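Local coordinates for protein DNA-(apurinic or apyrimidinic site) lyase (Xenopus laevis, PDB 6WCD) that cleaves DNA at apurinic or apyrimidinic sites, weakly, and resects DNA 3' ends as a metal-dependent 3'-5' exonuclease in base excision repair and damage signalling, at residues V4-N9 against I30-T35; L181-T186 against T270-I275. All blocks are in the same frame, centred on the assembly; numbering follows the deposited sequence. Where two conformers were deposited one is given.

Contact 1: V4-N9 against I30-T35; sequences VSWNIN and ICLQET. With MG (magnesium ion), chain B.
Asn9 and Glu34 meet at a magnesium ion, lying side by side and pointing the same way. Asn9 OD1 binds the metal at 2.1 Å and Glu34 OE1 at 2.0 Å, their amide and carboxylate planes 49° apart, and four waters complete the octahedral shell. One of these waters also donates to Glu34 OE2, another to Asn7 OD1. That oxygen accepts a hydrogen bond from the backbone N of Asn9 in an Asx turn, while Asn7 ND2 is hydrogen-bonded to Asp183. Farther back, Gln33 bends at chi2 (88°) and lays its amide across the neighbouring strand. Its NE2 donates to Ser5 OG at 3.0 Å and is also hydrogen-bonded to Asn140; its OE1 accepts from a water that in turn accepts from Ser5 OG. With an alanine in its place, Ser5 OG and Asn140 would probably lose their amide partner and the bridging water one of its anchors. The strands pair in parallel, from Cys31 N on Val4 O (2.8 Å) to Ile8 N on Gln33 O (3.0 Å). Helix 18-25, which links them as a beta-alpha-beta unit, packs on Trp6 and Ile30; strand 133-142 meets Cys31 and Asn7 on the other face.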
# COMPACT_ATOMS: atom_id res chain seq x y z
N VAL A 4 -0.77 -9.33 -0.71
CA VAL A 4 -0.12 -8.91 -1.94
C VAL A 4 -0.22 -7.40 -2.04
O VAL A 4 -1.24 -6.81 -1.66
CB VAL A 4 -0.77 -9.57 -3.17
CG1 VAL A 4 -0.39 -8.88 -4.47
CG2 VAL A 4 -0.42 -11.02 -3.25
N SER A 5 0.82 -6.81 -2.58
CA SER A 5 0.83 -5.38 -2.96
C SER A 5 1.23 -5.29 -4.42
O SER A 5 2.17 -5.95 -4.86
CB SER A 5 1.82 -4.60 -2.11
OG SER A 5 1.82 -3.24 -2.39
N TRP A 6 0.55 -4.43 -5.18
CA TRP A 6 0.83 -4.30 -6.60
C TRP A 6 0.45 -2.94 -7.13
O TRP A 6 -0.72 -2.54 -7.06
CB TRP A 6 0.09 -5.37 -7.40
CG TRP A 6 0.47 -5.50 -8.86
CD1 TRP A 6 1.64 -5.06 -9.48
CD2 TRP A 6 -0.30 -6.13 -9.88
NE1 TRP A 6 1.62 -5.43 -10.78
CE2 TRP A 6 0.41 -6.05 -11.07
CE3 TRP A 6 -1.55 -6.75 -9.89
CZ2 TRP A 6 -0.04 -6.59 -12.28
CZ3 TRP A 6 -2.03 -7.24 -11.08
CH2 TRP A 6 -1.29 -7.19 -12.26
N ASN A 7 1.43 -2.22 -7.70
CA ASN A 7 1.13 -0.99 -8.44
C ASN A 7 0.72 -1.47 -9.82
O ASN A 7 1.54 -1.97 -10.61
CB ASN A 7 2.31 -0.06 -8.50
CG ASN A 7 2.01 1.17 -9.34
OD1 ASN A 7 1.30 1.10 -10.33
ND2 ASN A 7 2.57 2.29 -8.96
N ILE A 8 -0.59 -1.41 -10.08
CA ILE A 8 -1.20 -2.05 -11.23
C ILE A 8 -1.26 -1.13 -12.44
O ILE A 8 -1.63 -1.57 -13.53
CB ILE A 8 -2.59 -2.58 -10.80
CG1 ILE A 8 -3.15 -3.57 -11.80
CG2 ILE A 8 -3.58 -1.43 -10.58
CD1 ILE A 8 -4.44 -4.32 -11.28
N ASN A 9 -0.84 0.13 -12.29
CA ASN A 9 -0.77 1.07 -13.41
C ASN A 9 -2.09 1.18 -14.15
O ASN A 9 -2.13 1.28 -15.39
CB ASN A 9 0.37 0.72 -14.39
CG ASN A 9 0.76 1.92 -15.26
OD1 ASN A 9 0.87 3.05 -14.78
ND2 ASN A 9 0.95 1.68 -16.53
N ILE A 30 -5.45 -8.07 -0.87
CA ILE A 30 -4.74 -7.62 -2.06
C ILE A 30 -4.83 -6.11 -2.10
O ILE A 30 -5.93 -5.54 -2.21
CB ILE A 30 -5.29 -8.25 -3.35
CG1 ILE A 30 -5.13 -9.76 -3.25
CG2 ILE A 30 -4.61 -7.64 -4.59
CD1 ILE A 30 -5.96 -10.50 -4.21
N CYS A 31 -3.68 -5.46 -2.10
CA CYS A 31 -3.56 -4.02 -2.07
C CYS A 31 -3.03 -3.55 -3.42
O CYS A 31 -1.91 -3.90 -3.82
CB CYS A 31 -2.64 -3.58 -0.95
SG CYS A 31 -3.29 -3.99 0.70
N LEU A 32 -3.82 -2.76 -4.09
CA LEU A 32 -3.48 -2.20 -5.40
C LEU A 32 -3.19 -0.73 -5.27
O LEU A 32 -3.90 0.01 -4.56
CB LEU A 32 -4.60 -2.39 -6.40
CG LEU A 32 -5.05 -3.84 -6.61
CD1 LEU A 32 -6.15 -3.92 -7.66
CD2 LEU A 32 -3.92 -4.75 -6.97
N GLN A 33 -2.15 -0.29 -5.97
CA GLN A 33 -1.86 1.13 -6.11
C GLN A 33 -1.98 1.60 -7.55
O GLN A 33 -1.80 0.85 -8.50
CB GLN A 33 -0.46 1.47 -5.57
CG GLN A 33 -0.27 1.01 -4.15
CD GLN A 33 0.23 -0.40 -4.05
OE1 GLN A 33 1.04 -0.85 -4.86
NE2 GLN A 33 -0.21 -1.09 -3.03
N GLU A 34 -2.28 2.89 -7.68
CA GLU A 34 -2.56 3.55 -8.95
C GLU A 34 -3.66 2.76 -9.67
O GLU A 34 -3.51 2.28 -10.80
CB GLU A 34 -1.29 3.74 -9.82
CG GLU A 34 -1.56 4.84 -10.82
CD GLU A 34 -0.49 5.04 -11.84
OE1 GLU A 34 0.33 4.14 -12.09
OE2 GLU A 34 -0.51 6.18 -12.44
N THR A 35 -4.81 2.71 -9.02
CA THR A 35 -5.99 2.09 -9.62
C THR A 35 -6.47 2.85 -10.84
O THR A 35 -7.05 2.25 -11.76
CB THR A 35 -7.15 2.04 -8.64
OG1 THR A 35 -7.48 3.40 -8.35
CG2 THR A 35 -6.78 1.29 -7.38
MG MG B . 1.94 4.10 -13.32
O HOH W 1 3.31 -2.37 -4.67
O HOH W 2 2.60 2.31 -12.49
O HOH W 3 1.31 5.93 -14.21
O HOH W 4 3.64 4.11 -14.51
O HOH W 5 2.96 5.14 -11.84

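Contact 2: L181-T186 against T270-I275. With BU1 (1,4-butanediol), chain G.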
# COMPACT_ATOMS: atom_id res chain seq x y z
N LEU A 181 2.42 -1.14 3.06
CA LEU A 181 2.81 -1.71 1.79
C LEU A 181 2.43 -0.83 0.65
O LEU A 181 1.52 0.01 0.74
CB LEU A 181 2.24 -3.08 1.65
CG LEU A 181 0.74 -3.24 1.46
CD1 LEU A 181 0.42 -4.72 1.56
CD2 LEU A 181 -0.09 -2.58 2.44
N GLY A 182 3.18 -0.96 -0.42
CA GLY A 182 2.82 -0.25 -1.62
C GLY A 182 4.04 0.32 -2.27
O GLY A 182 5.15 -0.17 -2.11
N ASP A 183 3.80 1.34 -3.10
CA ASP A 183 4.78 1.94 -3.97
C ASP A 183 5.33 3.13 -3.22
O ASP A 183 4.68 4.19 -3.12
CB ASP A 183 4.18 2.35 -5.30
CG ASP A 183 5.17 3.01 -6.24
OD1 ASP A 183 6.36 3.31 -5.84
OD2 ASP A 183 4.79 3.25 -7.42
N VAL A 184 6.47 2.91 -2.59
CA VAL A 184 7.14 3.98 -1.84
C VAL A 184 7.89 4.93 -2.74
O VAL A 184 8.21 6.08 -2.34
CB VAL A 184 8.01 3.29 -0.77
CG1 VAL A 184 8.89 4.26 -0.04
CG2 VAL A 184 7.14 2.54 0.21
N ASN A 185 8.21 4.54 -3.98
CA ASN A 185 8.83 5.40 -4.96
C ASN A 185 10.21 5.91 -4.53
O ASN A 185 10.64 6.98 -4.92
CB ASN A 185 7.91 6.58 -5.32
CG ASN A 185 8.17 7.11 -6.68
OD1 ASN A 185 8.63 6.39 -7.56
ND2 ASN A 185 7.92 8.41 -6.87
N THR A 186 10.92 5.11 -3.72
CA THR A 186 12.34 5.30 -3.41
C THR A 186 12.94 3.90 -3.25
O THR A 186 12.32 3.04 -2.61
CB THR A 186 12.54 6.04 -2.10
OG1 THR A 186 12.08 7.39 -2.21
CG2 THR A 186 14.01 6.11 -1.74
N THR A 270 14.22 -1.27 -10.84
CA THR A 270 14.43 -0.82 -9.47
C THR A 270 13.43 -1.52 -8.57
O THR A 270 12.36 -1.89 -9.02
CB THR A 270 14.24 0.69 -9.33
OG1 THR A 270 14.91 1.37 -10.39
CG2 THR A 270 14.80 1.13 -8.02
N ARG A 271 13.78 -1.69 -7.28
CA ARG A 271 12.84 -2.22 -6.28
C ARG A 271 12.28 -1.03 -5.47
O ARG A 271 13.02 -0.41 -4.69
CB ARG A 271 13.47 -3.24 -5.35
CG ARG A 271 12.38 -3.93 -4.43
CD ARG A 271 12.96 -5.04 -3.57
NE ARG A 271 13.87 -4.49 -2.58
CZ ARG A 271 13.58 -4.28 -1.31
NH1 ARG A 271 12.41 -4.61 -0.80
NH2 ARG A 271 14.49 -3.69 -0.54
N ILE A 272 11.01 -0.69 -5.70
CA ILE A 272 10.37 0.46 -5.05
C ILE A 272 9.03 0.07 -4.42
O ILE A 272 8.33 0.96 -3.89
CB ILE A 272 10.20 1.66 -6.01
CG1 ILE A 272 9.39 1.26 -7.26
CG2 ILE A 272 11.57 2.28 -6.32
CD1 ILE A 272 8.99 2.47 -8.09
N ASP A 273 8.69 -1.20 -4.45
CA ASP A 273 7.48 -1.74 -3.84
C ASP A 273 7.88 -2.62 -2.66
O ASP A 273 8.72 -3.52 -2.78
CB ASP A 273 6.75 -2.52 -4.90
CG ASP A 273 6.32 -1.63 -6.06
OD1 ASP A 273 5.33 -0.82 -5.88
OD2 ASP A 273 6.95 -1.65 -7.15
N TYR A 274 7.25 -2.37 -1.53
CA TYR A 274 7.63 -2.91 -0.26
C TYR A 274 6.45 -3.46 0.50
O TYR A 274 5.31 -3.03 0.35
CB TYR A 274 8.25 -1.83 0.64
CG TYR A 274 9.48 -1.16 0.12
CD1 TYR A 274 10.71 -1.49 0.61
CD2 TYR A 274 9.41 -0.10 -0.75
CE1 TYR A 274 11.85 -0.83 0.23
CE2 TYR A 274 10.54 0.53 -1.18
CZ TYR A 274 11.75 0.19 -0.67
OH TYR A 274 12.92 0.83 -1.02
N ILE A 275 6.77 -4.43 1.39
CA ILE A 275 5.88 -4.84 2.48
C ILE A 275 6.66 -4.62 3.76
O ILE A 275 7.59 -5.37 4.09
CB ILE A 275 5.37 -6.29 2.34
CG1 ILE A 275 4.59 -6.41 1.04
CG2 ILE A 275 4.56 -6.66 3.57
CD1 ILE A 275 4.17 -7.83 0.68
C1 BU1 G . 13.42 9.12 -4.70
C2 BU1 G . 13.57 9.79 -3.33
C3 BU1 G . 12.78 11.09 -3.21
C4 BU1 G . 13.68 12.28 -2.85
O5 BU1 G . 14.58 8.38 -5.00
O6 BU1 G . 13.24 13.41 -3.56
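Tyr274 reaches from its strand along the 181-186 segment to Thr186. Its CB carries CG anti to the carbonyl carbon (chi1 -60°), which sends the ring toward the loop after Gly182. CD2 meets Val184 CG2 at 3.6 Å, the two side chains crossing at about a right angle. CE2 lies near Val184 CB and Thr186 O, and OH donates to Thr186 O at 2.8 Å; this carbonyl oxygen lies in the ring plane, at its edge. The Tyr274 backbone forms an antiparallel hydrogen-bonded pair with Gly182: Gly182 N to Tyr274 O and Tyr274 N to Gly182 O are both 3.1 Å. The chain bends at Gly182, where a CB would collide with the preceding carbonyl oxygen. Val184 N bonds Ile272 O at 3.0 Å, and Ile272 CD1 lies alongside the active-site Asp183, 3.6 Å from its OD1; Asp183 OD2 is held by Asn7 of strand 2-7. Asp273, probably important for catalysis, brings OD1 to 3.4 Å from Asp183 CB, while its OD2 is hydrogen-bonded to Thr255 OG1 and His300 ND1. The pairing joins strand 177-181 to strand 269-278, with strand 133-142 flanking Leu181 and Asp183 and strand 303-307 packed against Ile275.

Both contacts lie in the core and illustrate how a DNase I-like nuclease grows its active site from strand ends in two facing sheets; the functional ends, Asn9 in contact 1 and Asn185 in contact 2, are partly exposed. Contact 1 pairs parallel neighbours in the six-stranded sheet, close in sequence; contact 2 pairs antiparallel partners in the other sheet, 84 residues apart at their closest ends. Metal and water dominate the chemistry at the end of contact 1, whereas contact 2 gathers acidic side chains around His300 and runs out to a loop that touches a bound butanediol. The Asn7-Asp183 hydrogen bond joins the sheets; beside it Ser5 and Gln33 pack on Gly182, and Cys31 packs on Leu181.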